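Local coordinates for cytosolic IMP-GMP specific 5'-nucleotidase (Legionella pneumophila subsp. pneumophila, PDB 4OHF), which probably hydrolyses the 5'-phosphate of purine nucleoside monophosphates such as IMP and GMP, using a bound magnesium ion, at residues 43-47 / 163-167; 72-76 / 132-136. All blocks are in the same frame, centred on the assembly; numbering follows the deposited sequence.

Interaction 1 (43-47 / 163-167); sequences LVKER and CVDKV
With CG swung opposite its own backbone N (chi1 -179°) and the chain then bent at chi2 and chi3, Arg47 lays its aliphatic part over Cys163 and carries its guanidinium back beside Lys166. In Val167 the two methyls divide the work: CG1 sits between the backbone N and the carbonyl carbon (chi1 76°), turned to Val44, while CG2 goes to Leu43.

At the Arg47 end, Arg47 CG rests against the thiol sulfur, 3.6 Å from Cys163 SG, and its CB lies close to the same sulfur. Farther out, Arg47 NH1 comes to 3.1 Å from Lys166 CG, the methylene meeting the guanidinium at its edge, close to its plane. The Lys166 chain then leads away, with Lys166 NZ 6.3 Å from Arg47 NH1, the two like charges not in contact. The guanidinium is held instead by a salt bridge from Arg47 NH2 to Asp170, at the end of helix 153-170.

Val44 fills the middle as a fork. Val44 CG1 meets Cys163 CB at 3.9 Å, and Val44 CG2 reaches Val164 CG2 at 4.0 Å, with Val167 CG1 at a similar range. At the far end Leu43 CB lies 3.4 Å from Val167 CG2, the two side chains crossing at about a right angle. Leu43 also leans on Leu173 and Ile176 of helix 172-178.

No hydrogen bond links the segments; the join between them is apolar packing plus the arginine's stem. The axes of the two short helical segments pass 9.1 Å apart at 113°, steeply crossed. This is plain helix-on-helix packing between helices 33-51 and 153-170, both in the long insertion between strands 19-22 and 204-208, consistent with a C1-type cap on a HAD core.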
# COMPACT_ATOMS: atom_id res chain seq x y z
N LEU B 43 -28.13 -22.38 -7.51
CA LEU B 43 -28.57 -21.13 -6.91
C LEU B 43 -27.84 -19.91 -7.47
O LEU B 43 -28.47 -18.89 -7.75
CB LEU B 43 -28.38 -21.18 -5.38
CG LEU B 43 -29.14 -22.27 -4.63
CD1 LEU B 43 -28.77 -22.23 -3.16
CD2 LEU B 43 -30.63 -22.07 -4.81
N VAL B 44 -26.52 -20.00 -7.64
CA VAL B 44 -25.71 -18.89 -8.15
C VAL B 44 -25.97 -18.61 -9.62
O VAL B 44 -26.02 -17.46 -10.04
CB VAL B 44 -24.19 -19.15 -7.97
CG1 VAL B 44 -23.38 -18.08 -8.68
CG2 VAL B 44 -23.84 -19.16 -6.50
N LYS B 45 -26.11 -19.67 -10.40
CA LYS B 45 -26.36 -19.53 -11.83
C LYS B 45 -27.74 -18.90 -12.02
O LYS B 45 -27.95 -18.09 -12.92
CB LYS B 45 -26.30 -20.89 -12.52
CG LYS B 45 -26.34 -20.82 -14.03
CD LYS B 45 -26.19 -22.20 -14.64
CE LYS B 45 -27.25 -23.14 -14.12
NZ LYS B 45 -27.17 -24.48 -14.75
N GLU B 46 -28.66 -19.28 -11.15
CA GLU B 46 -30.02 -18.76 -11.19
C GLU B 46 -30.03 -17.27 -10.89
O GLU B 46 -30.54 -16.48 -11.67
CB GLU B 46 -30.87 -19.51 -10.17
CG GLU B 46 -32.26 -18.96 -9.97
CD GLU B 46 -32.87 -19.46 -8.67
OE1 GLU B 46 -32.97 -20.69 -8.50
OE2 GLU B 46 -33.23 -18.61 -7.83
N ARG B 47 -29.47 -16.91 -9.74
CA ARG B 47 -29.41 -15.51 -9.31
C ARG B 47 -28.80 -14.58 -10.36
O ARG B 47 -29.03 -13.37 -10.34
CB ARG B 47 -28.63 -15.40 -7.99
CG ARG B 47 -28.53 -13.98 -7.45
CD ARG B 47 -29.90 -13.39 -7.22
NE ARG B 47 -30.66 -14.17 -6.25
CZ ARG B 47 -30.60 -13.98 -4.93
NH1 ARG B 47 -29.82 -13.03 -4.43
NH2 ARG B 47 -31.31 -14.75 -4.12
N CYS B 163 -23.26 -12.83 -6.40
CA CYS B 163 -24.32 -13.82 -6.24
C CYS B 163 -23.99 -14.82 -5.15
O CYS B 163 -24.87 -15.17 -4.34
CB CYS B 163 -24.54 -14.57 -7.54
SG CYS B 163 -25.20 -13.55 -8.84
N VAL B 164 -22.74 -15.29 -5.12
CA VAL B 164 -22.31 -16.25 -4.12
C VAL B 164 -22.52 -15.69 -2.71
O VAL B 164 -23.03 -16.37 -1.83
CB VAL B 164 -20.81 -16.64 -4.28
CG1 VAL B 164 -20.45 -17.71 -3.27
CG2 VAL B 164 -20.53 -17.14 -5.68
N ASP B 165 -22.11 -14.43 -2.52
CA ASP B 165 -22.26 -13.79 -1.21
C ASP B 165 -23.75 -13.63 -0.90
O ASP B 165 -24.18 -13.84 0.24
CB ASP B 165 -21.59 -12.41 -1.19
CG ASP B 165 -20.11 -12.47 -1.48
OD1 ASP B 165 -19.43 -13.41 -1.00
OD2 ASP B 165 -19.61 -11.55 -2.18
N LYS B 166 -24.52 -13.25 -1.91
CA LYS B 166 -25.95 -13.05 -1.74
C LYS B 166 -26.63 -14.35 -1.35
O LYS B 166 -27.31 -14.42 -0.33
CB LYS B 166 -26.57 -12.53 -3.03
CG LYS B 166 -27.70 -11.54 -2.79
CD LYS B 166 -27.18 -10.29 -2.07
CE LYS B 166 -28.27 -9.27 -1.81
NZ LYS B 166 -27.71 -8.03 -1.18
N VAL B 167 -26.43 -15.38 -2.16
CA VAL B 167 -27.03 -16.68 -1.92
C VAL B 167 -26.65 -17.22 -0.53
O VAL B 167 -27.38 -18.02 0.05
CB VAL B 167 -26.61 -17.69 -3.02
CG1 VAL B 167 -25.20 -18.16 -2.80
CG2 VAL B 167 -27.57 -18.85 -3.05

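Interaction 2 (72-76 / 132-136); sequences LVIDS and FCILY
Ile74 reaches from strand 73-75 to Phe132, Cys133 and Tyr136 on helix 129-143. Its two branches part company. CG1 stands beside the backbone N (chi1 -70°) and, with chi2 extended, sends Ile74 CD1 out to Phe132, where it approaches the ring obliquely, 3.2 Å from Phe132 CD1. The other branch, CG2, turns to Tyr136.

The tyrosine receives that methyl over one face, a CH-pi contact with Ile74 CG2 4.2 Å from the ring centroid and 29° off its normal. The methyl is displaced toward one side of the ring, with Ile74 CG2 nearest to Tyr136 CE2 at 3.7 Å. Beyond this, the hydroxyl end of the ring runs past the end of the strand, with Tyr136 OH 3.4 Å from Ser76 O. The hydroxyl makes a weak hydrogen bond with Tyr153 O, at the start of helix 153-170.

In the fold this is a helix laid on one face of an antiparallel sheet. Strand 73-75 lies between strands 80-84 and 121-122, bonded through its backbone to Leu82 on one flank and Met122 on the other, and its axis passes 9.9 Å from that of the 132-136 turn of helix 129-143, inclined by only 31°. Helix 153-170 packs against the same contact, its Ala157 touching both Tyr136 and Ser76 and its Gln161 touching Phe132.

Cys133 takes the opposite end of the strand. Its thiol touches two residues of the strand segment, with Cys133 SG 3.9 Å from Leu72 CB and 4.2 Å from Ile74 CG1, and Ala68 also packs on this cysteine. Leu72 meanwhile spreads onto Ile81 and Lys83 of the neighbouring strand and onto Trp406, whereas Asp75, pointing to the other face of the sheet, is hydrogen-bonded to Tyr109.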
# COMPACT_ATOMS: atom_id res chain seq x y z
N LEU B 72 -7.49 -23.76 -7.41
CA LEU B 72 -7.29 -22.96 -8.60
C LEU B 72 -7.41 -21.46 -8.35
O LEU B 72 -8.04 -21.03 -7.38
CB LEU B 72 -8.27 -23.38 -9.70
CG LEU B 72 -8.23 -24.86 -10.06
CD1 LEU B 72 -9.08 -25.11 -11.30
CD2 LEU B 72 -6.78 -25.31 -10.29
N VAL B 73 -6.80 -20.68 -9.24
CA VAL B 73 -6.82 -19.22 -9.14
C VAL B 73 -7.52 -18.59 -10.34
O VAL B 73 -7.29 -18.98 -11.49
CB VAL B 73 -5.39 -18.65 -9.08
CG1 VAL B 73 -5.44 -17.13 -9.10
CG2 VAL B 73 -4.66 -19.15 -7.84
N ILE B 74 -8.36 -17.60 -10.08
CA ILE B 74 -9.06 -16.93 -11.17
C ILE B 74 -8.44 -15.59 -11.57
O ILE B 74 -8.26 -14.69 -10.74
CB ILE B 74 -10.54 -16.71 -10.83
CG1 ILE B 74 -11.26 -18.07 -10.82
CG2 ILE B 74 -11.18 -15.77 -11.85
CD1 ILE B 74 -12.78 -17.97 -10.65
N ASP B 75 -8.09 -15.48 -12.84
CA ASP B 75 -7.51 -14.26 -13.40
C ASP B 75 -8.70 -13.55 -14.04
O ASP B 75 -9.00 -13.76 -15.21
CB ASP B 75 -6.46 -14.62 -14.46
CG ASP B 75 -5.88 -13.40 -15.16
OD1 ASP B 75 -4.86 -13.56 -15.86
OD2 ASP B 75 -6.43 -12.29 -15.01
N SER B 76 -9.39 -12.73 -13.24
CA SER B 76 -10.57 -12.01 -13.69
C SER B 76 -10.28 -11.09 -14.87
O SER B 76 -11.10 -10.94 -15.77
CB SER B 76 -11.19 -11.22 -12.53
OG SER B 76 -10.22 -10.42 -11.88
N PHE B 132 -17.51 -21.97 -8.38
CA PHE B 132 -17.14 -20.69 -8.94
C PHE B 132 -16.34 -20.88 -10.23
O PHE B 132 -16.66 -20.27 -11.26
CB PHE B 132 -16.30 -19.89 -7.94
CG PHE B 132 -16.20 -18.41 -8.26
CD1 PHE B 132 -15.78 -17.97 -9.50
CD2 PHE B 132 -16.53 -17.46 -7.29
CE1 PHE B 132 -15.67 -16.60 -9.79
CE2 PHE B 132 -16.43 -16.09 -7.57
CZ PHE B 132 -16.00 -15.66 -8.83
N CYS B 133 -15.32 -21.72 -10.18
CA CYS B 133 -14.47 -21.99 -11.34
C CYS B 133 -15.22 -22.56 -12.52
O CYS B 133 -15.08 -22.07 -13.64
CB CYS B 133 -13.33 -22.94 -10.97
SG CYS B 133 -12.01 -22.17 -10.01
N ILE B 134 -16.02 -23.59 -12.28
CA ILE B 134 -16.79 -24.19 -13.36
C ILE B 134 -17.71 -23.16 -14.00
O ILE B 134 -17.70 -22.98 -15.22
CB ILE B 134 -17.64 -25.36 -12.85
CG1 ILE B 134 -16.73 -26.48 -12.34
CG2 ILE B 134 -18.55 -25.84 -13.97
CD1 ILE B 134 -17.47 -27.62 -11.68
N LEU B 135 -18.50 -22.47 -13.18
CA LEU B 135 -19.40 -21.46 -13.70
C LEU B 135 -18.64 -20.37 -14.46
O LEU B 135 -18.96 -20.09 -15.61
CB LEU B 135 -20.20 -20.82 -12.56
CG LEU B 135 -21.22 -19.77 -13.03
CD1 LEU B 135 -22.13 -20.41 -14.04
CD2 LEU B 135 -22.02 -19.23 -11.86
N TYR B 136 -17.64 -19.76 -13.82
CA TYR B 136 -16.87 -18.70 -14.47
C TYR B 136 -16.31 -19.18 -15.79
O TYR B 136 -16.33 -18.45 -16.78
CB TYR B 136 -15.72 -18.25 -13.58
CG TYR B 136 -14.99 -17.05 -14.12
CD1 TYR B 136 -15.59 -15.80 -14.15
CD2 TYR B 136 -13.69 -17.16 -14.60
CE1 TYR B 136 -14.92 -14.68 -14.64
CE2 TYR B 136 -13.00 -16.05 -15.09
CZ TYR B 136 -13.62 -14.81 -15.11
OH TYR B 136 -12.95 -13.73 -15.62

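How the interactions relate
From the N terminus, the chain passes strand 19-22 of the core sheet before helix 33-51, which supplies residues 43-47, and then enters strand 73-75. Interaction 2 closes the inner loop when helix 129-143 returns to that strand, after the rest of the antiparallel sheet has been built. The next helix, 153-170, comes back to 33-51 and closes the outer loop as interaction 1, so the two contacts nest rather than cross. Their centres are about 15 Å apart, and they meet directly where Val44 CG1 lies 3.6 Å from Leu135 CD2. Helix 129-143 thus touches the sheet with one side and helix 33-51 with another, joining the small antiparallel sheet to helix 33-51.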